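PDB 2PPG: putative isomerase from Sinorhizobium meliloti, which is of unknown function but belongs to the enolase superfamily, pairing an N-terminal capping domain with a TIM-barrel domain. Local coordinates for residues I313-H318 and A338-H343; I156-S161 and M361-G366; E11-T16 and G386-H391. All coordinates share one frame; numbering follows the deposited sequence.

Contact 1: residues I313-H318 and A338-H343; sequences IKVIPH and ANVDCH
I313 gives its carbonyl oxygen to the side-chain amide of N339: ND2 lies 2.7 Å from I313 O in a nearly straight bond (172°), and that oxygen lies within the plane of the amide although the donor stands above the carbonyl plane. K314 follows, its chain bent about CB-CG and again about CD-CE, which folds the ammonium group back against D341. NZ sits 3.5 Å from D341 OD2 in a salt bridge and adds a weak bond to N339 O. V315 makes the one backbone bridge, with V340: its N donates to N339 O at 3.0 Å, and its O takes the N-H of D341. Its CG2 packs crosswise on N339 CB at 3.7 Å, while its CB meets V340 CG2. I316 turns CG2 onto C342 CB (3.8 Å). P317 then lays CB 3.3 Å from H343 CD2, and its carbonyl oxygen stands over one face of that imidazole, offset toward its rim; the ring's NE2 is hydrogen-bonded to S330 OG. The two segments run nearly parallel, one on strand 314-315 and the other leading from helix 325-336 into strand 343-345, a beta-alpha-beta crossover in the barrel wall. Its chemistry changes along the way: charged and amide groups pin the I313 end, where N339 serves through both backbone and side chain, whereas the P317 end relies on close packing in a buried setting.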
# COMPACT_ATOMS: atom_id res chain seq x y z
N ILE A 313 -18.42 3.22 13.04
CA ILE A 313 -19.09 1.99 12.67
C ILE A 313 -20.34 1.84 13.54
O ILE A 313 -20.31 2.16 14.72
CB ILE A 313 -18.13 0.81 12.81
CG1 ILE A 313 -17.09 0.86 11.69
CG2 ILE A 313 -18.85 -0.52 12.83
CD1 ILE A 313 -15.99 -0.15 11.82
N LYS A 314 -21.45 1.42 12.95
CA LYS A 314 -22.71 1.25 13.66
C LYS A 314 -22.67 0.02 14.55
O LYS A 314 -22.04 -0.99 14.21
CB LYS A 314 -23.88 1.15 12.66
CG LYS A 314 -24.85 2.33 12.65
CD LYS A 314 -24.14 3.67 12.84
CE LYS A 314 -25.11 4.78 13.21
NZ LYS A 314 -25.83 4.46 14.49
N VAL A 315 -23.33 0.10 15.69
CA VAL A 315 -23.43 -1.03 16.60
C VAL A 315 -24.86 -1.56 16.60
O VAL A 315 -25.78 -0.85 16.99
CB VAL A 315 -23.03 -0.67 18.05
CG1 VAL A 315 -22.94 -1.93 18.90
CG2 VAL A 315 -21.71 0.07 18.09
N ILE A 316 -25.05 -2.78 16.13
CA ILE A 316 -26.34 -3.44 16.25
C ILE A 316 -26.19 -4.76 17.00
O ILE A 316 -25.94 -5.81 16.41
CB ILE A 316 -27.05 -3.63 14.88
CG1 ILE A 316 -27.21 -2.28 14.18
CG2 ILE A 316 -28.41 -4.27 15.09
CD1 ILE A 316 -27.74 -2.37 12.77
N PRO A 317 -26.31 -4.72 18.34
CA PRO A 317 -26.02 -5.93 19.12
C PRO A 317 -26.80 -7.17 18.73
O PRO A 317 -27.97 -7.10 18.30
CB PRO A 317 -26.35 -5.50 20.56
CG PRO A 317 -26.09 -4.02 20.54
CD PRO A 317 -26.67 -3.59 19.20
N HIS A 318 -26.13 -8.31 18.87
CA HIS A 318 -26.68 -9.64 18.64
C HIS A 318 -27.50 -10.06 19.87
O HIS A 318 -27.18 -9.68 21.01
CB HIS A 318 -25.52 -10.60 18.44
CG HIS A 318 -25.91 -11.99 18.03
ND1 HIS A 318 -25.87 -13.06 18.90
CD2 HIS A 318 -26.31 -12.48 16.83
CE1 HIS A 318 -26.25 -14.15 18.26
NE2 HIS A 318 -26.52 -13.83 17.01
N ALA A 338 -22.74 5.42 22.25
CA ALA A 338 -23.18 6.40 21.27
C ALA A 338 -23.71 5.76 19.98
O ALA A 338 -24.74 6.18 19.45
CB ALA A 338 -22.05 7.33 20.95
N ASN A 339 -23.02 4.73 19.51
CA ASN A 339 -23.26 4.20 18.17
C ASN A 339 -24.34 3.13 17.99
O ASN A 339 -24.46 2.55 16.90
CB ASN A 339 -21.93 3.69 17.56
CG ASN A 339 -21.09 4.82 17.00
OD1 ASN A 339 -21.10 5.94 17.51
ND2 ASN A 339 -20.33 4.52 15.94
N VAL A 340 -25.13 2.86 19.04
CA VAL A 340 -26.18 1.83 18.97
C VAL A 340 -27.46 2.25 18.22
O VAL A 340 -28.26 3.03 18.71
CB VAL A 340 -26.53 1.23 20.35
CG1 VAL A 340 -27.68 0.24 20.22
CG2 VAL A 340 -25.30 0.53 20.93
N ASP A 341 -27.63 1.70 17.03
CA ASP A 341 -28.72 2.09 16.15
C ASP A 341 -29.99 1.30 16.46
O ASP A 341 -31.11 1.77 16.22
CB ASP A 341 -28.31 1.82 14.70
CG ASP A 341 -29.21 2.51 13.70
OD1 ASP A 341 -29.91 1.81 12.93
OD2 ASP A 341 -29.21 3.76 13.69
N CYS A 342 -29.80 0.12 17.02
CA CYS A 342 -30.76 -0.96 16.94
C CYS A 342 -30.23 -2.16 17.73
O CYS A 342 -29.06 -2.21 18.06
CB CYS A 342 -30.87 -1.35 15.48
SG CYS A 342 -32.38 -2.11 15.08
N HIS A 343 -31.09 -3.14 18.00
CA HIS A 343 -30.71 -4.31 18.77
C HIS A 343 -31.58 -5.48 18.33
O HIS A 343 -32.80 -5.35 18.26
CB HIS A 343 -30.91 -4.03 20.26
CG HIS A 343 -30.25 -5.02 21.18
ND1 HIS A 343 -30.67 -6.33 21.30
CD2 HIS A 343 -29.22 -4.87 22.05
CE1 HIS A 343 -29.92 -6.95 22.20
NE2 HIS A 343 -29.03 -6.09 22.66

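Contact 2: residues I156-S161 and M361-G366; sequences IAAYIS and MDCLNG
This is a small, mostly buried contact in which the turn of a beta hairpin touches barrel strand 155-161. A158 and G366 carry it, their CA atoms 5.2 Å apart, and one backbone hydrogen bond crosses: A158 N lies 3.2 Å from G366 O, with an angle of 162° at the hydrogen. Seen from the acceptor the approach is less regular, because the donor stands well above the carbonyl plane, 64° out of it. The same oxygen is 3.6 Å from A157 CA, so it lies against the backbone of both alanines. N365 and G366 both have positive phi, consistent with a type I' turn joining strands 362-364 and 367-369. Beside the turn, C363 adds the side-chain half of the contact. Its SG is anti to the backbone N (chi1 -177°), and from there the sulfur reaches A158 CB at 3.8 Å, an apolar touch between two short side chains. At the start of the first arm, D362 has its carboxylate in a salt bridge with R354. Strand 367-369, the second arm, pairs antiparallel with 155-161, and I156 is bonded to Y368 through the backbone. Strands 343-345 and 185-189 run parallel to 155-161 as its barrel neighbours; F345 of the former and Y368 of the hairpin both pack against A158 and C363.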
# COMPACT_ATOMS: atom_id res chain seq x y z
N ILE A 156 -34.59 1.34 23.09
CA ILE A 156 -33.71 0.97 22.00
C ILE A 156 -34.55 0.29 20.95
O ILE A 156 -35.33 -0.61 21.25
CB ILE A 156 -32.59 -0.00 22.48
CG1 ILE A 156 -31.69 0.70 23.51
CG2 ILE A 156 -31.77 -0.51 21.28
CD1 ILE A 156 -30.81 -0.19 24.33
N ALA A 157 -34.40 0.72 19.70
CA ALA A 157 -35.12 0.10 18.60
C ALA A 157 -34.75 -1.39 18.53
O ALA A 157 -33.59 -1.76 18.76
CB ALA A 157 -34.82 0.81 17.28
N ALA A 158 -35.74 -2.24 18.27
CA ALA A 158 -35.53 -3.68 18.20
C ALA A 158 -35.87 -4.14 16.80
O ALA A 158 -36.69 -3.52 16.13
CB ALA A 158 -36.39 -4.38 19.21
N TYR A 159 -35.25 -5.21 16.34
CA TYR A 159 -35.72 -5.79 15.08
C TYR A 159 -36.04 -7.25 15.28
O TYR A 159 -35.37 -7.94 16.05
CB TYR A 159 -34.73 -5.59 13.94
CG TYR A 159 -33.43 -6.38 14.02
CD1 TYR A 159 -33.37 -7.69 13.57
CD2 TYR A 159 -32.27 -5.79 14.49
CE1 TYR A 159 -32.21 -8.41 13.61
CE2 TYR A 159 -31.09 -6.50 14.53
CZ TYR A 159 -31.07 -7.81 14.09
OH TYR A 159 -29.91 -8.55 14.12
N ILE A 160 -37.08 -7.69 14.59
CA ILE A 160 -37.53 -9.07 14.60
C ILE A 160 -36.54 -9.96 13.87
O ILE A 160 -36.23 -9.73 12.70
CB ILE A 160 -38.90 -9.20 13.91
CG1 ILE A 160 -39.96 -8.43 14.69
CG2 ILE A 160 -39.31 -10.67 13.79
CD1 ILE A 160 -40.32 -9.10 15.99
N SER A 161 -36.05 -10.96 14.58
CA SER A 161 -35.06 -11.88 14.05
C SER A 161 -35.66 -13.26 14.01
O SER A 161 -36.31 -13.67 14.97
CB SER A 161 -33.84 -11.91 14.95
OG SER A 161 -32.79 -12.65 14.36
N MSE A 361 -37.39 -4.97 32.39
CA MSE A 361 -37.01 -5.13 31.01
C MSE A 361 -38.25 -5.56 30.22
O MSE A 361 -39.04 -6.38 30.68
CB MSE A 361 -35.92 -6.18 30.87
CG MSE A 361 -35.57 -6.50 29.43
SE MSE A 361 -33.99 -7.65 29.23
CE MSE A 361 -34.72 -9.32 29.92
N ASP A 362 -38.43 -4.98 29.04
CA ASP A 362 -39.52 -5.37 28.17
C ASP A 362 -39.07 -5.14 26.74
O ASP A 362 -38.07 -4.47 26.48
CB ASP A 362 -40.77 -4.52 28.47
CG ASP A 362 -42.07 -5.20 28.00
OD1 ASP A 362 -42.03 -6.13 27.18
OD2 ASP A 362 -43.15 -4.78 28.45
N CYS A 363 -39.80 -5.73 25.81
CA CYS A 363 -39.66 -5.35 24.42
C CYS A 363 -41.05 -5.33 23.80
O CYS A 363 -41.70 -6.36 23.70
CB CYS A 363 -38.75 -6.32 23.69
SG CYS A 363 -38.50 -5.82 22.00
N LEU A 364 -41.50 -4.14 23.40
CA LEU A 364 -42.84 -3.98 22.86
C LEU A 364 -42.88 -2.81 21.87
O LEU A 364 -42.10 -1.87 21.98
CB LEU A 364 -43.83 -3.77 24.02
CG LEU A 364 -44.00 -2.33 24.55
CD1 LEU A 364 -45.16 -2.21 25.56
CD2 LEU A 364 -42.71 -1.74 25.12
N ASN A 365 -43.79 -2.87 20.90
CA ASN A 365 -43.90 -1.82 19.87
C ASN A 365 -42.57 -1.43 19.20
O ASN A 365 -42.28 -0.25 19.01
CB ASN A 365 -44.59 -0.56 20.42
CG ASN A 365 -46.07 -0.78 20.73
OD1 ASN A 365 -46.88 -0.99 19.82
ND2 ASN A 365 -46.43 -0.71 22.01
N GLY A 366 -41.79 -2.44 18.82
CA GLY A 366 -40.53 -2.22 18.13
C GLY A 366 -39.47 -1.53 18.97
O GLY A 366 -38.64 -0.80 18.44

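Contact 3: residues E11-T16 and G386-H391; sequences ESFTLT and GLLKKH
The ring of F13 presents its edge to the C-terminal segment, with the carbonyl carbon of K389 near the ring plane, while K390 CA and L388 CG approach obliquely. F13 CG is anti to its own carbonyl carbon (chi1 -47°), a setting that lays CD1 alongside K390, 3.8 Å from its CB. On the same side of the sheet, the carboxylate of E11 meets the end of K390 at an oblique angle, OE2 lying 3.5 Å from NZ in a salt bridge; OE1 has long, weak ion pairs with R58 and K9. The imidazole of H391 leads away from strand 11-16 to D85, whose two carboxylate oxygens take H391 ND1 and S12 OG separately, so one aspartate on helix 77-92 ties both segments down. The backbones pair antiparallel, with F13 and K390 on one face and T14 and K389 on the other. T14 and K389 are the hydrogen-bonded pair: T14 N reaches K389 O at 2.9 Å, and K389 N returns to T14 O at 3.0 Å. F13 and K390 form the non-hydrogen-bonded pair, and beyond them H391 N donates to S12 O at 3.0 Å. Toward the other end the pairing gives way to leucines: L15 CB rests 3.7 Å from L388 CD1, and L15 CD1 packs on L387 CB. There a water accepts from T16 N and donates to L387 O, with a weaker bond to T14 O, bridging the strand to helix 382-387. Strand 389-390 thus becomes the outermost strand of an antiparallel sheet in which 7-17 is followed by 52-61 and 66-72. A chain end that leaves the barrel and returns to the capping domain fits the two-domain build of the enolase superfamily.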
# COMPACT_ATOMS: atom_id res chain seq x y z
N GLU A 11 -20.85 -19.19 42.42
CA GLU A 11 -21.45 -20.46 42.00
C GLU A 11 -21.90 -20.42 40.53
O GLU A 11 -22.37 -19.38 40.05
CB GLU A 11 -22.64 -20.79 42.89
CG GLU A 11 -22.29 -20.98 44.35
CD GLU A 11 -23.49 -20.82 45.27
OE1 GLU A 11 -24.05 -19.71 45.36
OE2 GLU A 11 -23.87 -21.82 45.92
N SER A 12 -21.77 -21.57 39.85
CA SER A 12 -22.13 -21.74 38.43
C SER A 12 -23.26 -22.75 38.25
O SER A 12 -23.32 -23.75 38.97
CB SER A 12 -20.93 -22.25 37.64
OG SER A 12 -19.80 -21.42 37.81
N PHE A 13 -24.13 -22.50 37.27
CA PHE A 13 -25.34 -23.30 37.07
C PHE A 13 -25.70 -23.43 35.61
O PHE A 13 -25.36 -22.57 34.79
CB PHE A 13 -26.57 -22.65 37.72
CG PHE A 13 -26.35 -22.17 39.12
CD1 PHE A 13 -26.70 -22.98 40.20
CD2 PHE A 13 -25.86 -20.90 39.36
CE1 PHE A 13 -26.52 -22.53 41.50
CE2 PHE A 13 -25.69 -20.46 40.65
CZ PHE A 13 -26.02 -21.28 41.73
N THR A 14 -26.45 -24.47 35.29
CA THR A 14 -27.08 -24.54 33.99
C THR A 14 -28.56 -24.38 34.18
O THR A 14 -29.11 -24.76 35.20
CB THR A 14 -26.83 -25.88 33.29
OG1 THR A 14 -26.99 -26.94 34.24
CG2 THR A 14 -25.43 -25.92 32.70
N LEU A 15 -29.21 -23.78 33.19
CA LEU A 15 -30.64 -23.75 33.13
C LEU A 15 -31.01 -24.36 31.80
O LEU A 15 -30.56 -23.87 30.76
CB LEU A 15 -31.14 -22.32 33.20
CG LEU A 15 -32.65 -22.07 33.15
CD1 LEU A 15 -33.35 -22.87 34.22
CD2 LEU A 15 -32.95 -20.58 33.33
N THR A 16 -31.80 -25.43 31.84
CA THR A 16 -32.18 -26.18 30.64
C THR A 16 -33.69 -26.16 30.40
O THR A 16 -34.43 -26.80 31.14
CB THR A 16 -31.73 -27.65 30.76
OG1 THR A 16 -30.32 -27.71 30.98
CG2 THR A 16 -32.08 -28.43 29.49
N GLY A 386 -35.28 -22.20 41.08
CA GLY A 386 -35.60 -23.57 41.47
C GLY A 386 -35.20 -24.58 40.42
O GLY A 386 -34.98 -25.74 40.74
N LEU A 387 -35.11 -24.14 39.17
CA LEU A 387 -34.76 -25.01 38.03
C LEU A 387 -33.25 -25.07 37.78
O LEU A 387 -32.76 -25.89 36.99
CB LEU A 387 -35.50 -24.56 36.76
CG LEU A 387 -37.04 -24.48 36.76
CD1 LEU A 387 -37.56 -23.67 35.58
CD2 LEU A 387 -37.71 -25.86 36.78
N LEU A 388 -32.51 -24.19 38.44
CA LEU A 388 -31.07 -24.11 38.27
C LEU A 388 -30.37 -25.37 38.75
O LEU A 388 -30.60 -25.82 39.86
CB LEU A 388 -30.52 -22.90 39.03
CG LEU A 388 -30.17 -21.63 38.23
CD1 LEU A 388 -30.75 -21.59 36.81
CD2 LEU A 388 -30.55 -20.40 39.02
N LYS A 389 -29.52 -25.94 37.90
CA LYS A 389 -28.74 -27.10 38.31
C LYS A 389 -27.30 -26.67 38.52
O LYS A 389 -26.61 -26.28 37.58
CB LYS A 389 -28.83 -28.24 37.27
CG LYS A 389 -30.24 -28.66 36.86
CD LYS A 389 -30.89 -29.65 37.84
CE LYS A 389 -32.25 -30.16 37.32
NZ LYS A 389 -33.40 -29.26 37.68
N LYS A 390 -26.86 -26.73 39.77
CA LYS A 390 -25.52 -26.37 40.13
C LYS A 390 -24.48 -27.33 39.56
O LYS A 390 -24.72 -28.53 39.45
CB LYS A 390 -25.39 -26.29 41.65
CG LYS A 390 -23.96 -26.28 42.16
CD LYS A 390 -23.81 -25.47 43.45
CE LYS A 390 -22.34 -25.41 43.88
NZ LYS A 390 -22.21 -24.87 45.26
N HIS A 391 -23.35 -26.79 39.16
CA HIS A 391 -22.18 -27.58 38.86
C HIS A 391 -21.46 -27.96 40.16
O HIS A 391 -21.46 -29.13 40.56
CB HIS A 391 -21.24 -26.77 37.98
CG HIS A 391 -20.04 -27.53 37.52
ND1 HIS A 391 -18.75 -27.14 37.83
CD2 HIS A 391 -19.92 -28.65 36.76
CE1 HIS A 391 -17.90 -27.99 37.28
NE2 HIS A 391 -18.58 -28.91 36.63
O HOH W 1 -31.86 -26.68 34.38

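How the contacts relate
From the N terminus, strand 7-17 supplies the first half of contact 3, whose partner arrives only at the last modelled residues. Inside that loop, residues 156-161 open contact 2, which closes at residues 361-366, the first arm and turn of the hairpin, and inside that one contact 1 joins 313-318 to 338-343. The three loops are therefore nested and none cross. Contacts 1 and 2 are neighbours in the barrel: Y159 packs on I316 and C342, and its N probably bonds to H343 O. Between them they help join the last barrel strands to the first. Contact 3 lies apart, its centre about 31 Å from that of contact 1, and fastens the C terminus to the capping domain.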